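Putative translational inhibitor protein (Yersinia pestis, PDB 5V4D) is of unknown function but belongs to the Rid (YjgF-like) family and, as in its relatives, may be an enamine/imine deaminase. Local coordinates at residues N59-L64 and A95-G100; Q89-Y94 and P104-V109. One frame throughout, in Å; residues are numbered along the deposited sequence.

Contact 1 joins helix 49-66 to helix 87-98, and contact 2 joins helix 87-98 to strand 105-110, so the second helix is the shared element. Their centres lie about 12 Å apart. The segments alternate along the chain: 59-64, 89-94, 95-100, 104-109. Consecutive turns of helix 87-98 thus serve the two contacts, Y97 reaching the neighbouring helix and N91 and Y94 reaching the strand at the edge of the chain's mixed sheet. The contacts touch where F98 CE1 packs on P104 CG at 3.7 Å. Both also border one calcium ion, bound by D92 and D96. Contact 1 belongs to the helical layer, while contact 2 leads to the subunit interface.

Contact 1: residues N59-L64 and A95-G100; sequences NIDAVL and ADYFKG. With CA (calcium ion), chain H.
A single tyrosine, Y97, makes this small helix-to-helix contact between 59-64 and 95-100, within the helical layer that lies on the sheet. The backbones stay well apart, 9.3 Å between D61 CA and Y97 CA, and the ring spans the gap. Its CG stands anti to the backbone N (chi1 -180°), which sends the phenol straight out toward helix 49-66. There the hydroxyl donates a hydrogen bond to the carboxylate of D61, with Y97 OH and D61 OD1 2.7 Å apart. OD1 accepts through its anti lone pair and lies at the ring edge, near the ring plane, while the carboxylate stands almost upright to the ring at 87°. Apolar carbons complete the berth: L64 CD1 comes at the hydroxyl from the opposite direction, 3.6 Å from Y97 OH, and I60 CG2 approaches more loosely. K71 makes a cation-pi contact with the same ring and gives a hydrogen bond to Y97 O. One residue earlier in the helix, D96 OD1 binds the calcium ion at 2.4 Å, and water 1, another ligand of the metal, donates to D96 OD2. I60 rests on I122 and V124, and L64 and F98 on I74, so both helices pack on the sheet, the two-layer alpha/beta arrangement of the YjgF-like fold.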
# COMPACT_ATOMS: atom_id res chain seq x y z
N ASN A 59 -10.04 -2.99 16.56
CA ASN A 59 -10.92 -2.89 15.40
C ASN A 59 -10.53 -3.90 14.33
O ASN A 59 -11.39 -4.57 13.75
CB ASN A 59 -10.89 -1.46 14.83
CG ASN A 59 -11.51 -0.44 15.77
OD1 ASN A 59 -12.17 -0.81 16.73
ND2 ASN A 59 -11.32 0.85 15.48
N ILE A 60 -9.23 -4.03 14.08
CA ILE A 60 -8.75 -5.06 13.15
C ILE A 60 -9.16 -6.45 13.63
O ILE A 60 -9.65 -7.25 12.84
CB ILE A 60 -7.22 -4.98 13.00
CG1 ILE A 60 -6.83 -3.72 12.22
CG2 ILE A 60 -6.65 -6.29 12.35
CD1 ILE A 60 -5.29 -3.36 12.34
N ASP A 61 -8.97 -6.75 14.91
CA ASP A 61 -9.33 -8.07 15.40
C ASP A 61 -10.80 -8.36 15.14
O ASP A 61 -11.16 -9.48 14.73
CB ASP A 61 -9.00 -8.15 16.90
CG ASP A 61 -8.89 -9.57 17.36
OD1 ASP A 61 -7.88 -10.19 17.00
OD2 ASP A 61 -9.77 -10.03 18.13
N ALA A 62 -11.69 -7.38 15.36
CA ALA A 62 -13.12 -7.60 15.11
C ALA A 62 -13.39 -7.98 13.66
O ALA A 62 -14.28 -8.81 13.38
CB ALA A 62 -13.93 -6.35 15.48
N VAL A 63 -12.69 -7.34 12.72
CA VAL A 63 -12.87 -7.64 11.31
C VAL A 63 -12.40 -9.05 11.00
O VAL A 63 -13.11 -9.82 10.34
CB VAL A 63 -12.12 -6.59 10.47
CG1 VAL A 63 -12.10 -7.02 8.97
CG2 VAL A 63 -12.79 -5.26 10.68
N LEU A 64 -11.24 -9.44 11.55
CA LEU A 64 -10.74 -10.80 11.34
C LEU A 64 -11.74 -11.82 11.86
O LEU A 64 -12.05 -12.81 11.18
CB LEU A 64 -9.42 -10.97 12.07
CG LEU A 64 -8.30 -10.05 11.61
CD1 LEU A 64 -7.06 -10.31 12.48
CD2 LEU A 64 -8.03 -10.25 10.11
N ALA A 95 3.41 -5.23 18.93
CA ALA A 95 4.09 -6.49 19.24
C ALA A 95 3.27 -7.33 20.20
O ALA A 95 3.22 -8.55 20.05
CB ALA A 95 5.46 -6.17 19.86
N ASP A 96 2.66 -6.70 21.21
CA ASP A 96 1.81 -7.42 22.15
C ASP A 96 0.71 -8.16 21.41
O ASP A 96 0.43 -9.33 21.69
CB ASP A 96 1.18 -6.46 23.16
CG ASP A 96 2.20 -5.66 23.99
OD1 ASP A 96 3.41 -5.96 23.99
OD2 ASP A 96 1.70 -4.71 24.66
N TYR A 97 0.07 -7.47 20.48
CA TYR A 97 -1.05 -8.05 19.74
C TYR A 97 -0.59 -9.26 18.94
O TYR A 97 -1.28 -10.28 18.87
CB TYR A 97 -1.63 -6.98 18.79
CG TYR A 97 -2.79 -7.46 17.95
CD1 TYR A 97 -4.03 -7.77 18.56
CD2 TYR A 97 -2.67 -7.61 16.57
CE1 TYR A 97 -5.11 -8.21 17.79
CE2 TYR A 97 -3.73 -8.03 15.80
CZ TYR A 97 -4.95 -8.34 16.41
OH TYR A 97 -6.00 -8.79 15.62
N PHE A 98 0.60 -9.16 18.33
CA PHE A 98 1.07 -10.24 17.46
C PHE A 98 1.96 -11.26 18.16
O PHE A 98 2.43 -12.19 17.51
CB PHE A 98 1.81 -9.64 16.25
CG PHE A 98 0.89 -9.09 15.21
CD1 PHE A 98 0.13 -9.97 14.43
CD2 PHE A 98 0.75 -7.74 15.01
CE1 PHE A 98 -0.76 -9.49 13.45
CE2 PHE A 98 -0.13 -7.22 14.07
CZ PHE A 98 -0.88 -8.10 13.26
N LYS A 99 2.17 -11.14 19.47
CA LYS A 99 3.07 -12.06 20.17
C LYS A 99 2.66 -13.51 19.93
O LYS A 99 1.47 -13.85 19.96
CB LYS A 99 3.09 -11.75 21.66
CG LYS A 99 4.08 -12.65 22.42
CD LYS A 99 4.30 -12.26 23.87
CE LYS A 99 5.40 -13.16 24.49
NZ LYS A 99 5.93 -12.65 25.79
N GLY A 100 3.65 -14.35 19.65
CA GLY A 100 3.42 -15.78 19.45
C GLY A 100 3.03 -16.16 18.04
O GLY A 100 2.89 -17.35 17.76
CA CA H . 5.22 -4.50 24.44
O HOH W 1 3.64 -3.12 25.59

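Contact 2: residues Q89-Y94 and P104-V109; sequences QVNDIY and PARSTV. With CA (calcium ion), chain H; ACY (acetic acid), chain G.
R106 on the strand is met at its guanidinium edge by both N91 OD1 of the helix and a bound acetate, with NH1 over one face of the Y94 ring. The contact lies in the beta-alpha-beta unit of strand 74-81, helix 87-98 and strand 105-110. N91 OD1 accepts from R106 NH1 at 2.9 Å, with the donor tilted 32° from the carbonyl plane; the amide and guanidinium planes are only 12° apart. NH2 is weakly shared between N91 OD1 and the acetate OXT. A bend at chi3 turns the guanidinium over the Y94 ring in a cation-pi contact, with R106 CZ 5.0 Å from the ring centroid. The planes are 66° apart, so this is no parallel stack: NH1 points down onto the rim of the ring, and R106 CD packs beside the hydroxyl, 3.5 Å from Y94 OH. The acetate, probably from the crystallisation liquor, takes its main guanidinium bond from R106 NE to OXT at 2.8 Å and another from T108 OG1 at 2.7 Å. In Rid relatives an equivalent arginine binds the substrate carboxylate, so the acetate probably marks that pocket. Y19 and S32 of a second subunit meet R106, as expected for sites between subunits of a trimer. Water 2 donates to both N91 OD1 and T108 OG1. The Y94 hydroxyl hydrogen-bonds T77 OG1 and also donates to water 3 (2.6 Å from Y94 OH), and water 3 donates to P104 O at 2.7 Å.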
# COMPACT_ATOMS: atom_id res chain seq x y z
N GLN A 89 6.26 3.67 20.29
CA GLN A 89 5.08 3.42 21.10
C GLN A 89 4.06 2.57 20.35
O GLN A 89 3.40 1.72 20.96
CB GLN A 89 4.43 4.73 21.54
CG GLN A 89 5.23 5.35 22.68
CD GLN A 89 4.83 6.79 22.89
OE1 GLN A 89 5.28 7.71 22.15
NE2 GLN A 89 3.96 7.02 23.87
N VAL A 90 3.92 2.78 19.04
CA VAL A 90 3.05 1.90 18.25
C VAL A 90 3.59 0.49 18.28
O VAL A 90 2.84 -0.46 18.52
CB VAL A 90 2.92 2.42 16.80
CG1 VAL A 90 2.23 1.37 15.90
CG2 VAL A 90 2.13 3.77 16.81
N ASN A 91 4.89 0.33 17.98
CA ASN A 91 5.52 -1.00 17.93
C ASN A 91 5.35 -1.75 19.25
O ASN A 91 5.14 -2.97 19.25
CB ASN A 91 7.02 -0.86 17.61
CG ASN A 91 7.28 -0.54 16.17
OD1 ASN A 91 6.46 -0.85 15.33
ND2 ASN A 91 8.43 0.08 15.87
N ASP A 92 5.50 -1.03 20.37
CA ASP A 92 5.45 -1.71 21.68
C ASP A 92 4.11 -2.41 21.87
O ASP A 92 4.06 -3.52 22.44
CB ASP A 92 5.69 -0.68 22.77
CG ASP A 92 6.26 -1.28 24.03
OD1 ASP A 92 6.45 -2.55 24.11
OD2 ASP A 92 6.51 -0.45 24.93
N ILE A 93 3.02 -1.80 21.40
CA ILE A 93 1.69 -2.40 21.55
C ILE A 93 1.36 -3.37 20.41
O ILE A 93 0.71 -4.41 20.61
CB ILE A 93 0.66 -1.25 21.63
CG1 ILE A 93 0.90 -0.43 22.90
CG2 ILE A 93 -0.81 -1.79 21.52
CD1 ILE A 93 0.17 0.93 22.90
N TYR A 94 1.74 -3.00 19.19
CA TYR A 94 1.57 -3.89 18.06
C TYR A 94 2.22 -5.24 18.31
O TYR A 94 1.66 -6.29 17.97
CB TYR A 94 2.16 -3.19 16.84
CG TYR A 94 2.15 -3.85 15.49
CD1 TYR A 94 1.29 -3.38 14.49
CD2 TYR A 94 3.07 -4.86 15.18
CE1 TYR A 94 1.32 -3.94 13.23
CE2 TYR A 94 3.09 -5.42 13.92
CZ TYR A 94 2.22 -4.95 12.96
OH TYR A 94 2.25 -5.52 11.70
N PRO A 104 3.80 -10.42 10.71
CA PRO A 104 3.57 -10.07 9.31
C PRO A 104 4.73 -9.27 8.73
O PRO A 104 5.48 -8.59 9.45
CB PRO A 104 2.30 -9.20 9.38
CG PRO A 104 1.60 -9.67 10.64
CD PRO A 104 2.73 -9.93 11.61
N ALA A 105 4.86 -9.33 7.41
CA ALA A 105 5.64 -8.31 6.70
C ALA A 105 4.99 -6.93 6.92
O ALA A 105 3.82 -6.84 7.28
CB ALA A 105 5.71 -8.63 5.21
N ARG A 106 5.76 -5.86 6.73
CA ARG A 106 5.26 -4.55 7.19
C ARG A 106 5.97 -3.43 6.47
O ARG A 106 7.12 -3.58 6.06
CB ARG A 106 5.48 -4.38 8.69
CG ARG A 106 4.62 -3.26 9.25
CD ARG A 106 4.73 -3.31 10.76
NE ARG A 106 6.04 -2.78 11.13
CZ ARG A 106 6.41 -2.52 12.38
NH1 ARG A 106 5.57 -2.78 13.39
NH2 ARG A 106 7.62 -2.03 12.59
N SER A 107 5.26 -2.33 6.25
CA SER A 107 5.89 -1.04 5.96
C SER A 107 5.32 0.01 6.91
O SER A 107 4.14 -0.05 7.25
CB SER A 107 5.63 -0.61 4.52
OG SER A 107 6.22 -1.57 3.62
N THR A 108 6.14 1.02 7.24
CA THR A 108 5.76 2.12 8.12
C THR A 108 6.19 3.40 7.44
O THR A 108 7.35 3.51 7.02
CB THR A 108 6.46 2.03 9.49
OG1 THR A 108 6.11 0.80 10.12
CG2 THR A 108 6.02 3.25 10.39
N VAL A 109 5.28 4.35 7.33
CA VAL A 109 5.60 5.65 6.73
C VAL A 109 4.93 6.76 7.52
O VAL A 109 3.87 6.55 8.12
CB VAL A 109 5.16 5.75 5.23
CG1 VAL A 109 5.93 4.69 4.38
CG2 VAL A 109 3.66 5.59 5.04
CA CA H . 5.22 -4.50 24.44
C ACY G . 8.60 -1.15 8.53
O ACY G . 8.99 -0.08 7.99
OXT ACY G . 7.65 -1.28 9.35
CH3 ACY G . 9.33 -2.42 8.13
O HOH W 2 6.43 1.09 12.98
O HOH W 3 4.44 -6.95 11.38
O HOH W 1 3.64 -3.12 25.59